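Local coordinates for protein ATP-dependent 6-phosphofructokinase subunit beta (Saccharomyces cerevisiae, PDB 3O8O) that catalyses the ATP-dependent phosphorylation of fructose 6-phosphate to fructose 1,6-bisphosphate, the first committing step of glycolysis, as an allosteric, magnesium-dependent enzyme, at residues S189-V194 with L279-T284; T184-S189 with K245-V250; E195-N200 with H288-G293; S169-I174 with C201-L206. All coordinates share one frame; numbering follows the deposited sequence.

Contact 1: S189-V194 with L279-T284; sequences SRAFVV and LDTRIT. With F6P (6-O-phosphono-beta-D-fructofuranose), chain I.
Arg190 and Arg282 converge on one phosphate oxygen of fructose 6-phosphate. Arg190 presents the edge of its guanidinium to O2P of the sugar phosphate, Arg190 NH1 standing 2.7 Å from it and NH2 reaching the same oxygen. Arg282 comes in obliquely, its guanidinium turned 57° from that of Arg190, and adds weak bonds from NE to O1P and from NH2 to O2P. The two reach the phosphate differently: Arg190 runs extended from CG to NE, whereas Arg282 is folded at chi2 (-69°), with its CB packed obliquely against CE2 of the Phe192 ring.

Asp280 stands behind both. Asp280 OD1 takes a nearly straight bond (173°) from Arg282 NH1, at 2.7 Å, the donor approaching from above the carboxylate plane. Asp280 OD2 lies over a face of the Arg190 guanidinium, 3.6 Å from Arg190 NE, a long salt bridge of charges alone. Arg282 NH1 also bonds to Thr281 O, so this nitrogen has two acceptors.

Beneath the side chains, strands 191-194 and 281-284 run parallel in the four-stranded sheet of the catalytic domain. Ala191 N bonds to Asp280 O, Arg282 N to Ala191 O, Val193 N to Arg282 O and Thr284 N to Val193 O, all at 2.9 to 3.0 Å. Phe192 and Arg282 share one face of the sheet; Ala191 and Val193 lie on the other with Thr281 and Ile283.

The site is shared with the alpha subunit, which also bonds to the ligand. The phosphate probably offsets much of the charge of the paired guanidiniums, with Asp280 orienting Arg282 from the second shell.

Contact 2: T184-S189 with K245-V250; sequences TANSHS and KRTTIV
Arg246 has the largest share of this contact, its side chain lying against Asn186 and Ser189 at the C-terminal end of helix 167-187. Its CB points toward the other segment, and a bend at chi3 (48°) brings the guanidinium beside the carbonyls of Asn186 and Ser187. Arg246 NE gives Asn186 O a weak hydrogen bond of 2.9 Å with an N-H...O angle of 124°. At the edge of the same group, near its plane, Ser187 O lies 3.2 Å from Arg246 NH2. The Asn186 side chain crosses that of Arg246 at about a right angle, Asn186 OD1 being 3.9 Å from Arg246 CD.

Ser189 OG sits over one face of the guanidinium. Ser189 has positive phi (42°) in the short link between the helix and strand 191-196.

Thr247 supplies the apolar part. Its CG2, anti to the carbonyl carbon, is directed at the helix backbone, and Thr247 CG2 meets Ala185 CB at 3.4 Å and Asn186 CB at 3.8 Å, while its OG1 bonds to Glu182, earlier in the helix. Ala185 in turn packs on Phe192, so this end of the helix lies against the sheet that includes strand 248-253. Arg241 bonds to the backbone oxygens of both Ser189 and Arg246.

The strongest polar partner of Arg246 lies outside the two segments: an acidic side chain of a neighbouring subunit pairs with NH1. Besides that partner, the guanidinium lies near the Asn186 and Ser187 carbonyls, whose partial negative charge it may offset, and so reaches from the helix to the subunit interface.

Contact 3: E195-N200 with H288-G293; sequences EVMGRN and HVQRGG. With F6P (6-O-phosphono-beta-D-fructofuranose), chain K.
The His288 ring has Met197 CE centred over one face, a CH-pi contact with the methyl carbon 3.8 Å from the ring centroid and 5° off its normal. At the edge of the ring, His288 NE2 donates to O1P of fructose 6-phosphate at 3.0 Å. A methyl on the face and a phosphate at the edge probably both limit how the imidazole can turn. The sugar O1 lies at the edge of the Arg199 guanidinium. Arg291, bent at chi2 and chi3, adds a weak bond from NH1 to O1P, while Asp14 forms a salt bridge with its NH2.

The Gln290 amide also meets the other segment. Gln290 OE1 receives Met197 N at 2.9 Å, nearly straight (167°), in the carbonyl plane and on a lone pair. NE2 is tied to Gly287 O.

These groups line the substrate pocket of the phosphofructokinase fold, between the end of strand 191-196 and the loop after strand 281-285. The extended Met197 chain passes between Gln290 and the ring, with CG beside the amide and CE at His288. Next along, Gly198 N bonds to the sugar O3 at 3.3 Å. Glu254, Asp155 and another subunit also hold the ligand, and Arg199 N bonds to Glu254.

Contact 4: S169-I174 with C201-L206; sequences SALDRI and CGWLAL
Leu204 and Ile174 meet obliquely, the CD2 methyl of Leu204 lying 3.8 Å from Ile174 CD1. That same CD2 is the central atom of the contact: Leu204 CD2 rests 3.9 Å from Ala170 CB and 4.0 Å from Leu171 CB, and comes close to the backbone N of Leu171. One branch of the leucine is therefore seated among three side chains spread over a turn of helix 167-187. Its CG is anti to the carbonyl carbon (chi1 -76°), which directs the branch across toward that helix.

Leu171 meets Trp203 in a different way. The two side chains cross at about a right angle, and contact is confined to the far end of the indole, where Trp203 CH2 lies 4.0 Å from Leu171 CD2. Tyr168 meets the Trp203 ring edge-to-face from the same helix as Leu171.

No hydrogen bond joins the two segments; the touching side chains are apolar apart from the Trp203 indole, and buried. Farther along, Leu171 and Ile174 also touch Ala208, and Leu204 and Ile174 both rest on Val196. Gly202 occupies the N-cap position of helix 203-212. The arrangement is ordinary helix-helix packing in the alpha/beta architecture of the catalytic domain, the first turn of helix 203-212 lying against helix 167-187 close to the fructose 6-phosphate pocket.

In the fold
Helix 167-187 comes first and enters contact 4 near its start and contact 2 at its end. The chain then turns into strand 191-196, whose beginning serves contact 1 and whose end serves contact 3, before helix 203-212 closes contact 4. The loop leading into strand 248-253 closes contact 2, strand 281-285 contact 1, and the following loop contact 3. Every pair crosses; none nests. Contacts 1 and 2 share Ser189 and meet along neighbouring strands, while Arg173 NE and Gly292 O bring contacts 3 and 4 together. Together they join neighbouring strands, two helices and a pocket loop, with different fructose 6-phosphate molecules at contacts 1 and 3, whose centres are about 19 Å apart.

Contact 1: S189-V194 with L279-T284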
loop_
_atom_site.group_PDB
_atom_site.type_symbol
_atom_site.label_atom_id
_atom_site.label_comp_id
_atom_site.label_asym_id
_atom_site.label_seq_id
_atom_site.Cartn_x
_atom_site.Cartn_y
_atom_site.Cartn_z
ATOM N N SER B 189 39.195 -3.078 35.026
ATOM C CA SER B 189 38.802 -2.228 36.152
ATOM C C SER B 189 39.891 -1.205 36.444
ATOM O O SER B 189 40.253 -0.985 37.595
ATOM C CB SER B 189 38.535 -3.074 37.378
ATOM O OG SER B 189 37.456 -3.953 37.132
ATOM N N ARG B 190 40.401 -0.597 35.369
ATOM C CA ARG B 190 41.458 0.394 35.425
ATOM C C ARG B 190 40.988 1.815 35.626
ATOM O O ARG B 190 39.787 2.109 35.755
ATOM C CB ARG B 190 42.286 0.371 34.155
ATOM C CG ARG B 190 42.878 -0.957 33.829
ATOM C CD ARG B 190 44.040 -0.757 32.886
ATOM N NE ARG B 190 44.428 -1.995 32.235
ATOM C CZ ARG B 190 45.568 -2.139 31.574
ATOM N NH1 ARG B 190 46.406 -1.108 31.505
ATOM N NH2 ARG B 190 45.870 -3.293 30.978
ATOM N N ALA B 191 41.981 2.696 35.641
ATOM C CA ALA B 191 41.781 4.122 35.804
ATOM C C ALA B 191 42.528 4.822 34.672
ATOM O O ALA B 191 43.667 4.470 34.336
ATOM C CB ALA B 191 42.319 4.562 37.135
ATOM N N PHE B 192 41.871 5.801 34.067
ATOM C CA PHE B 192 42.469 6.540 32.970
ATOM C C PHE B 192 42.378 8.038 33.226
ATOM O O PHE B 192 41.359 8.561 33.709
ATOM C CB PHE B 192 41.756 6.223 31.636
ATOM C CG PHE B 192 42.142 4.894 31.012
ATOM C CD1 PHE B 192 41.403 3.739 31.270
ATOM C CD2 PHE B 192 43.241 4.807 30.157
ATOM C CE1 PHE B 192 41.757 2.527 30.688
ATOM C CE2 PHE B 192 43.597 3.594 29.569
ATOM C CZ PHE B 192 42.858 2.455 29.835
ATOM N N VAL B 193 43.464 8.720 32.906
ATOM C CA VAL B 193 43.519 10.160 33.031
ATOM C C VAL B 193 43.530 10.626 31.575
ATOM O O VAL B 193 44.537 10.502 30.869
ATOM C CB VAL B 193 44.802 10.596 33.742
ATOM C CG1 VAL B 193 44.918 12.111 33.762
ATOM C CG2 VAL B 193 44.790 10.066 35.145
ATOM N N VAL B 194 42.397 11.136 31.116
ATOM C CA VAL B 194 42.294 11.585 29.739
ATOM C C VAL B 194 42.599 13.067 29.599
ATOM O O VAL B 194 41.860 13.908 30.098
ATOM C CB VAL B 194 40.883 11.303 29.175
ATOM C CG1 VAL B 194 40.868 11.553 27.677
ATOM C CG2 VAL B 194 40.471 9.869 29.479
ATOM N N LEU B 279 46.093 2.197 42.201
ATOM C CA LEU B 279 45.362 1.504 41.156
ATOM C C LEU B 279 46.002 1.662 39.789
ATOM O O LEU B 279 46.676 2.668 39.507
ATOM C CB LEU B 279 43.893 1.950 41.139
ATOM C CG LEU B 279 43.509 3.371 41.563
ATOM C CD1 LEU B 279 44.062 4.398 40.563
ATOM C CD2 LEU B 279 41.991 3.467 41.657
ATOM N N ASP B 280 45.805 0.637 38.960
ATOM C CA ASP B 280 46.353 0.589 37.615
ATOM C C ASP B 280 45.875 1.825 36.847
ATOM O O ASP B 280 44.675 2.003 36.604
ATOM C CB ASP B 280 45.893 -0.697 36.933
ATOM C CG ASP B 280 46.835 -1.148 35.849
ATOM O OD1 ASP B 280 47.890 -0.511 35.674
ATOM O OD2 ASP B 280 46.527 -2.151 35.173
ATOM N N THR B 281 46.818 2.690 36.482
ATOM C CA THR B 281 46.454 3.901 35.775
ATOM C C THR B 281 47.222 4.119 34.488
ATOM O O THR B 281 48.375 3.718 34.364
ATOM C CB THR B 281 46.632 5.111 36.687
ATOM O OG1 THR B 281 45.768 4.967 37.825
ATOM C CG2 THR B 281 46.294 6.398 35.957
ATOM N N ARG B 282 46.543 4.735 33.523
ATOM C CA ARG B 282 47.111 5.046 32.218
ATOM C C ARG B 282 46.686 6.460 31.845
ATOM O O ARG B 282 45.601 6.925 32.247
ATOM C CB ARG B 282 46.594 4.073 31.160
ATOM C CG ARG B 282 47.018 2.645 31.346
ATOM C CD ARG B 282 48.489 2.507 31.103
ATOM N NE ARG B 282 48.895 1.117 31.206
ATOM C CZ ARG B 282 48.793 0.401 32.322
ATOM N NH1 ARG B 282 48.299 0.959 33.422
ATOM N NH2 ARG B 282 49.173 -0.873 32.337
ATOM N N ILE B 283 47.549 7.137 31.088
ATOM C CA ILE B 283 47.277 8.497 30.632
ATOM C C ILE B 283 46.965 8.452 29.151
ATOM O O ILE B 283 47.630 7.758 28.389
ATOM C CB ILE B 283 48.491 9.438 30.851
ATOM C CG1 ILE B 283 48.657 9.751 32.344
ATOM C CG2 ILE B 283 48.305 10.729 30.062
ATOM C CD1 ILE B 283 49.829 10.699 32.646
ATOM N N THR B 284 45.944 9.192 28.747
ATOM C CA THR B 284 45.546 9.238 27.351
ATOM C C THR B 284 45.512 10.678 26.875
ATOM O O THR B 284 44.829 11.512 27.473
ATOM C CB THR B 284 44.135 8.673 27.160
ATOM O OG1 THR B 284 44.053 7.349 27.702
ATOM C CG2 THR B 284 43.810 8.615 25.706
HETATM O O1 F6P I . 47.538 -6.565 23.905
HETATM C C1 F6P I . 48.649 -5.868 23.389
HETATM C C2 F6P I . 48.556 -4.379 23.727
HETATM O O2 F6P I . 47.324 -3.825 23.245
HETATM C C3 F6P I . 49.793 -3.670 23.116
HETATM O O3 F6P I . 49.509 -3.011 21.872
HETATM C C4 F6P I . 50.227 -2.697 24.230
HETATM O O4 F6P I . 51.630 -2.419 24.165
HETATM C C5 F6P I . 49.793 -3.449 25.516
HETATM O O5 F6P I . 48.621 -4.206 25.143
HETATM C C6 F6P I . 49.445 -2.462 26.635
HETATM O O6 F6P I . 49.046 -3.187 27.806
HETATM P P F6P I . 48.673 -2.112 28.954
HETATM O O1P F6P I . 48.262 -0.709 28.704
HETATM O O2P F6P I . 48.208 -2.728 30.365
HETATM O O3P F6P I . 47.164 -2.456 28.523
#

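Contact 2: T184-S189 with K245-V250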
loop_
_atom_site.group_PDB
_atom_site.type_symbol
_atom_site.label_atom_id
_atom_site.label_comp_id
_atom_site.label_asym_id
_atom_site.label_seq_id
_atom_site.Cartn_x
_atom_site.Cartn_y
_atom_site.Cartn_z
ATOM N N THR B 184 37.796 -0.767 27.476
ATOM C CA THR B 184 38.946 -1.574 27.828
ATOM C C THR B 184 39.223 -1.330 29.320
ATOM O O THR B 184 39.664 -2.232 30.051
ATOM C CB THR B 184 40.130 -1.206 26.963
ATOM O OG1 THR B 184 41.259 -2.022 27.321
ATOM C CG2 THR B 184 40.404 0.291 27.088
ATOM N N ALA B 185 38.911 -0.117 29.771
ATOM C CA ALA B 185 39.084 0.240 31.174
ATOM C C ALA B 185 38.234 -0.678 32.025
ATOM O O ALA B 185 38.675 -1.168 33.043
ATOM C CB ALA B 185 38.666 1.672 31.418
ATOM N N ASN B 186 37.001 -0.898 31.607
ATOM C CA ASN B 186 36.081 -1.773 32.332
ATOM C C ASN B 186 36.552 -3.235 32.358
ATOM O O ASN B 186 36.235 -3.979 33.277
ATOM C CB ASN B 186 34.709 -1.702 31.680
ATOM C CG ASN B 186 33.654 -2.422 32.471
ATOM O OD1 ASN B 186 32.951 -1.814 33.273
ATOM N ND2 ASN B 186 33.539 -3.728 32.259
ATOM N N SER B 187 37.293 -3.648 31.338
ATOM C CA SER B 187 37.780 -5.013 31.276
ATOM C C SER B 187 38.781 -5.253 32.382
ATOM O O SER B 187 38.764 -6.300 33.008
ATOM C CB SER B 187 38.459 -5.304 29.923
ATOM O OG SER B 187 37.523 -5.477 28.875
ATOM N N HIS B 188 39.659 -4.279 32.605
ATOM C CA HIS B 188 40.702 -4.385 33.619
ATOM C C HIS B 188 40.428 -3.561 34.884
ATOM O O HIS B 188 41.312 -3.382 35.718
ATOM C CB HIS B 188 42.018 -3.940 33.009
ATOM C CG HIS B 188 42.469 -4.789 31.868
ATOM N ND1 HIS B 188 41.670 -5.066 30.784
ATOM C CD2 HIS B 188 43.657 -5.387 31.619
ATOM C CE1 HIS B 188 42.347 -5.793 29.912
ATOM N NE2 HIS B 188 43.556 -6.002 30.394
ATOM N N SER B 189 39.195 -3.078 35.026
ATOM C CA SER B 189 38.802 -2.228 36.152
ATOM C C SER B 189 39.891 -1.205 36.444
ATOM O O SER B 189 40.253 -0.985 37.595
ATOM C CB SER B 189 38.535 -3.074 37.378
ATOM O OG SER B 189 37.456 -3.953 37.132
ATOM N N LYS B 245 31.733 0.707 40.841
ATOM C CA LYS B 245 32.306 1.194 39.604
ATOM C C LYS B 245 33.683 0.582 39.335
ATOM O O LYS B 245 34.613 0.827 40.081
ATOM C CB LYS B 245 32.388 2.709 39.647
ATOM C CG LYS B 245 32.762 3.332 38.301
ATOM C CD LYS B 245 32.374 4.793 38.276
ATOM C CE LYS B 245 33.047 5.519 37.145
ATOM N NZ LYS B 245 32.838 6.986 37.323
ATOM N N ARG B 246 33.795 -0.222 38.274
ATOM C CA ARG B 246 35.041 -0.889 37.904
ATOM C C ARG B 246 36.068 0.025 37.268
ATOM O O ARG B 246 37.263 -0.276 37.253
ATOM C CB ARG B 246 34.771 -1.993 36.900
ATOM C CG ARG B 246 33.840 -3.084 37.376
ATOM C CD ARG B 246 33.695 -4.182 36.296
ATOM N NE ARG B 246 34.976 -4.616 35.765
ATOM C CZ ARG B 246 35.390 -5.866 35.796
ATOM N NH1 ARG B 246 34.619 -6.781 36.332
ATOM N NH2 ARG B 246 36.571 -6.195 35.295
ATOM N N THR B 247 35.593 1.136 36.726
ATOM C CA THR B 247 36.458 2.073 36.027
ATOM C C THR B 247 36.573 3.417 36.708
ATOM O O THR B 247 35.689 3.829 37.459
ATOM C CB THR B 247 35.927 2.351 34.587
ATOM O OG1 THR B 247 34.520 2.665 34.649
ATOM C CG2 THR B 247 36.173 1.151 33.654
ATOM N N THR B 248 37.674 4.104 36.413
ATOM C CA THR B 248 37.927 5.443 36.939
ATOM C C THR B 248 38.460 6.313 35.783
ATOM O O THR B 248 39.536 6.092 35.216
ATOM C CB THR B 248 38.901 5.401 38.154
ATOM O OG1 THR B 248 38.220 4.818 39.272
ATOM C CG2 THR B 248 39.352 6.795 38.546
ATOM N N ILE B 249 37.645 7.295 35.427
ATOM C CA ILE B 249 37.933 8.201 34.332
ATOM C C ILE B 249 37.971 9.596 34.909
ATOM O O ILE B 249 36.955 10.104 35.411
ATOM C CB ILE B 249 36.802 8.137 33.214
ATOM C CG1 ILE B 249 36.691 6.721 32.656
ATOM C CG2 ILE B 249 37.136 9.082 32.040
ATOM C CD1 ILE B 249 37.970 6.250 32.031
ATOM N N VAL B 250 39.156 10.194 34.825
ATOM C CA VAL B 250 39.408 11.539 35.320
ATOM C C VAL B 250 39.747 12.410 34.126
ATOM O O VAL B 250 40.783 12.230 33.478
ATOM C CB VAL B 250 40.602 11.543 36.312
ATOM C CG1 VAL B 250 41.000 12.968 36.659
ATOM C CG2 VAL B 250 40.226 10.779 37.572
#

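Contact 3: E195-N200 with H288-G293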
loop_
_atom_site.group_PDB
_atom_site.type_symbol
_atom_site.label_atom_id
_atom_site.label_comp_id
_atom_site.label_asym_id
_atom_site.label_seq_id
_atom_site.Cartn_x
_atom_site.Cartn_y
_atom_site.Cartn_z
ATOM N N GLU B 195 43.700 13.375 28.924
ATOM C CA GLU B 195 44.085 14.761 28.698
ATOM C C GLU B 195 43.328 15.336 27.494
ATOM O O GLU B 195 43.475 14.881 26.363
ATOM C CB GLU B 195 45.578 14.865 28.441
ATOM C CG GLU B 195 46.079 16.281 28.598
ATOM C CD GLU B 195 47.329 16.523 27.793
ATOM O OE1 GLU B 195 48.196 15.604 27.797
ATOM O OE2 GLU B 195 47.433 17.616 27.169
ATOM N N VAL B 196 42.542 16.365 27.758
ATOM C CA VAL B 196 41.714 17.001 26.748
ATOM C C VAL B 196 42.142 18.425 26.363
ATOM O O VAL B 196 42.721 19.139 27.165
ATOM C CB VAL B 196 40.257 16.994 27.252
ATOM C CG1 VAL B 196 39.615 18.367 27.060
ATOM C CG2 VAL B 196 39.494 15.873 26.553
ATOM N N MET B 197 41.838 18.833 25.136
ATOM C CA MET B 197 42.205 20.165 24.669
ATOM C C MET B 197 41.360 21.257 25.287
ATOM O O MET B 197 40.584 21.006 26.210
ATOM C CB MET B 197 42.086 20.268 23.148
ATOM C CG MET B 197 43.063 19.414 22.383
ATOM S SD MET B 197 43.197 20.014 20.721
ATOM C CE MET B 197 44.746 19.309 20.187
ATOM N N GLY B 198 41.516 22.469 24.763
ATOM C CA GLY B 198 40.751 23.592 25.264
ATOM C C GLY B 198 41.611 24.792 25.603
ATOM O O GLY B 198 41.104 25.839 26.019
ATOM N N ARG B 199 42.920 24.650 25.428
ATOM C CA ARG B 199 43.828 25.748 25.728
ATOM C C ARG B 199 43.661 26.150 27.196
ATOM O O ARG B 199 44.012 25.391 28.104
ATOM C CB ARG B 199 43.506 26.931 24.823
ATOM C CG ARG B 199 44.519 28.037 24.853
ATOM C CD ARG B 199 44.153 29.119 23.834
ATOM N NE ARG B 199 44.226 28.670 22.442
ATOM C CZ ARG B 199 45.360 28.564 21.750
ATOM N NH1 ARG B 199 46.514 28.877 22.318
ATOM N NH2 ARG B 199 45.361 28.140 20.489
ATOM N N ASN B 200 43.101 27.331 27.433
ATOM C CA ASN B 200 42.927 27.802 28.805
ATOM C C ASN B 200 41.496 27.741 29.281
ATOM O O ASN B 200 41.177 28.224 30.366
ATOM C CB ASN B 200 43.448 29.237 28.949
ATOM C CG ASN B 200 44.953 29.354 28.659
ATOM O OD1 ASN B 200 45.775 28.662 29.274
ATOM N ND2 ASN B 200 45.314 30.232 27.724
ATOM N N HIS B 288 44.987 16.193 18.627
ATOM C CA HIS B 288 44.198 16.724 17.519
ATOM C C HIS B 288 42.987 15.972 16.958
ATOM O O HIS B 288 42.260 16.539 16.147
ATOM C CB HIS B 288 45.136 17.089 16.371
ATOM C CG HIS B 288 46.163 18.108 16.746
ATOM N ND1 HIS B 288 47.273 17.800 17.501
ATOM C CD2 HIS B 288 46.219 19.443 16.517
ATOM C CE1 HIS B 288 47.968 18.902 17.719
ATOM N NE2 HIS B 288 47.350 19.912 17.135
ATOM N N VAL B 289 42.744 14.723 17.351
ATOM C CA VAL B 289 41.559 14.064 16.806
ATOM C C VAL B 289 40.398 14.954 17.233
ATOM O O VAL B 289 39.317 14.904 16.668
ATOM C CB VAL B 289 41.309 12.619 17.365
ATOM C CG1 VAL B 289 42.577 11.779 17.306
ATOM C CG2 VAL B 289 40.749 12.687 18.757
ATOM N N GLN B 290 40.638 15.779 18.243
ATOM C CA GLN B 290 39.609 16.676 18.735
ATOM C C GLN B 290 39.372 17.800 17.732
ATOM O O GLN B 290 38.330 18.459 17.752
ATOM C CB GLN B 290 40.025 17.254 20.089
ATOM C CG GLN B 290 40.281 16.200 21.153
ATOM C CD GLN B 290 40.891 16.777 22.415
ATOM O OE1 GLN B 290 40.203 17.393 23.240
ATOM N NE2 GLN B 290 42.197 16.590 22.568
ATOM N N ARG B 291 40.341 18.006 16.848
ATOM C CA ARG B 291 40.262 19.060 15.844
ATOM C C ARG B 291 39.722 18.560 14.511
ATOM O O ARG B 291 39.218 19.343 13.710
ATOM C CB ARG B 291 41.651 19.670 15.639
ATOM C CG ARG B 291 42.113 20.510 16.806
ATOM C CD ARG B 291 41.548 21.917 16.707
ATOM N NE ARG B 291 42.251 22.673 15.681
ATOM C CZ ARG B 291 43.526 23.023 15.782
ATOM N NH1 ARG B 291 44.218 22.690 16.869
ATOM N NH2 ARG B 291 44.119 23.672 14.789
ATOM N N GLY B 292 39.833 17.253 14.287
ATOM C CA GLY B 292 39.371 16.655 13.048
ATOM C C GLY B 292 37.914 16.234 13.027
ATOM O O GLY B 292 37.116 16.610 13.901
ATOM N N GLY B 293 37.564 15.442 12.020
ATOM C CA GLY B 293 36.191 15.007 11.902
ATOM C C GLY B 293 35.303 16.039 11.230
ATOM O O GLY B 293 35.637 17.221 11.140
HETATM O O1 F6P K . 43.102 26.711 18.750
HETATM C C1 F6P K . 43.169 26.231 20.092
HETATM C C2 F6P K . 43.774 24.826 20.102
HETATM O O2 F6P K . 42.986 23.910 19.352
HETATM C C3 F6P K . 43.910 24.272 21.518
HETATM O O3 F6P K . 42.743 23.555 21.936
HETATM C C4 F6P K . 45.213 23.426 21.382
HETATM O O4 F6P K . 45.869 23.224 22.638
HETATM C C5 F6P K . 46.031 24.280 20.365
HETATM O O5 F6P K . 45.041 24.840 19.503
HETATM C C6 F6P K . 46.904 23.458 19.446
HETATM O O6 F6P K . 47.553 24.405 18.595
HETATM P P F6P K . 48.446 23.636 17.502
HETATM O O1P F6P K . 47.541 22.832 16.643
HETATM O O2P F6P K . 49.197 24.717 16.575
HETATM O O3P F6P K . 49.515 22.641 18.218
#

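Contact 4: S169-I174 with C201-L206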
loop_
_atom_site.group_PDB
_atom_site.type_symbol
_atom_site.label_atom_id
_atom_site.label_comp_id
_atom_site.label_asym_id
_atom_site.label_seq_id
_atom_site.Cartn_x
_atom_site.Cartn_y
_atom_site.Cartn_z
ATOM N N SER B 169 31.604 19.926 18.190
ATOM C CA SER B 169 32.164 18.865 17.368
ATOM C C SER B 169 33.344 18.280 18.136
ATOM O O SER B 169 33.522 17.065 18.212
ATOM C CB SER B 169 32.640 19.406 16.014
ATOM O OG SER B 169 31.553 19.809 15.200
ATOM N N ALA B 170 34.163 19.152 18.704
ATOM C CA ALA B 170 35.295 18.698 19.483
ATOM C C ALA B 170 34.753 17.865 20.653
ATOM O O ALA B 170 35.264 16.778 20.941
ATOM C CB ALA B 170 36.058 19.880 19.986
ATOM N N LEU B 171 33.706 18.367 21.310
ATOM C CA LEU B 171 33.107 17.654 22.437
ATOM C C LEU B 171 32.660 16.254 22.031
ATOM O O LEU B 171 32.773 15.320 22.814
ATOM C CB LEU B 171 31.912 18.431 23.000
ATOM C CG LEU B 171 31.069 17.711 24.079
ATOM C CD1 LEU B 171 31.951 17.362 25.262
ATOM C CD2 LEU B 171 29.870 18.598 24.508
ATOM N N ASP B 172 32.134 16.127 20.807
ATOM C CA ASP B 172 31.681 14.844 20.241
ATOM C C ASP B 172 32.893 13.921 20.092
ATOM O O ASP B 172 32.882 12.765 20.495
ATOM C CB ASP B 172 31.047 15.084 18.858
ATOM C CG ASP B 172 30.482 13.814 18.232
ATOM O OD1 ASP B 172 29.364 13.380 18.618
ATOM O OD2 ASP B 172 31.170 13.255 17.350
ATOM N N ARG B 173 33.947 14.452 19.502
ATOM C CA ARG B 173 35.149 13.678 19.326
ATOM C C ARG B 173 35.659 13.152 20.658
ATOM O O ARG B 173 36.061 11.992 20.763
ATOM C CB ARG B 173 36.222 14.534 18.648
ATOM C CG ARG B 173 36.640 13.986 17.303
ATOM C CD ARG B 173 35.416 13.790 16.408
ATOM N NE ARG B 173 35.175 14.955 15.567
ATOM C CZ ARG B 173 33.979 15.314 15.117
ATOM N NH1 ARG B 173 32.911 14.601 15.440
ATOM N NH2 ARG B 173 33.855 16.372 14.330
ATOM N N ILE B 174 35.633 14.015 21.676
ATOM C CA ILE B 174 36.108 13.662 23.018
ATOM C C ILE B 174 35.304 12.518 23.615
ATOM O O ILE B 174 35.865 11.498 23.994
ATOM C CB ILE B 174 36.062 14.901 23.992
ATOM C CG1 ILE B 174 37.150 15.916 23.598
ATOM C CG2 ILE B 174 36.264 14.451 25.444
ATOM C CD1 ILE B 174 37.023 17.272 24.248
ATOM N N CYS B 201 40.632 27.157 28.459
ATOM C CA CYS B 201 39.227 27.024 28.807
ATOM C C CYS B 201 38.969 25.603 29.235
ATOM O O CYS B 201 39.682 24.692 28.836
ATOM C CB CYS B 201 38.352 27.359 27.619
ATOM S SG CYS B 201 36.627 27.435 28.077
ATOM N N GLY B 202 37.960 25.410 30.060
ATOM C CA GLY B 202 37.671 24.070 30.530
ATOM C C GLY B 202 36.294 23.599 30.115
ATOM O O GLY B 202 35.779 22.600 30.633
ATOM N N TRP B 203 35.697 24.320 29.169
ATOM C CA TRP B 203 34.368 23.987 28.664
ATOM C C TRP B 203 34.291 22.549 28.143
ATOM O O TRP B 203 33.326 21.837 28.421
ATOM C CB TRP B 203 33.967 24.946 27.544
ATOM C CG TRP B 203 32.574 24.710 27.103
ATOM C CD1 TRP B 203 31.428 25.149 27.711
ATOM C CD2 TRP B 203 32.163 23.916 25.996
ATOM N NE1 TRP B 203 30.327 24.673 27.046
ATOM C CE2 TRP B 203 30.751 23.912 25.986
ATOM C CE3 TRP B 203 32.850 23.201 25.013
ATOM C CZ2 TRP B 203 30.014 23.225 25.022
ATOM C CZ3 TRP B 203 32.118 22.517 24.061
ATOM C CH2 TRP B 203 30.711 22.535 24.071
ATOM N N LEU B 204 35.304 22.143 27.377
ATOM C CA LEU B 204 35.381 20.795 26.834
ATOM C C LEU B 204 35.538 19.725 27.908
ATOM O O LEU B 204 34.843 18.699 27.870
ATOM C CB LEU B 204 36.536 20.676 25.851
ATOM C CG LEU B 204 36.303 21.292 24.471
ATOM C CD1 LEU B 204 37.602 21.252 23.673
ATOM C CD2 LEU B 204 35.202 20.545 23.733
ATOM N N ALA B 205 36.442 19.946 28.861
ATOM C CA ALA B 205 36.654 18.972 29.936
ATOM C C ALA B 205 35.397 18.816 30.807
ATOM O O ALA B 205 35.006 17.709 31.154
ATOM C CB ALA B 205 37.842 19.392 30.795
ATOM N N LEU B 206 34.765 19.930 31.152
ATOM C CA LEU B 206 33.562 19.895 31.972
ATOM C C LEU B 206 32.424 19.106 31.293
ATOM O O LEU B 206 31.988 18.062 31.820
ATOM C CB LEU B 206 33.120 21.328 32.278
ATOM C CG LEU B 206 31.740 21.630 32.878
ATOM C CD1 LEU B 206 31.519 20.912 34.218
ATOM C CD2 LEU B 206 31.642 23.138 33.053
#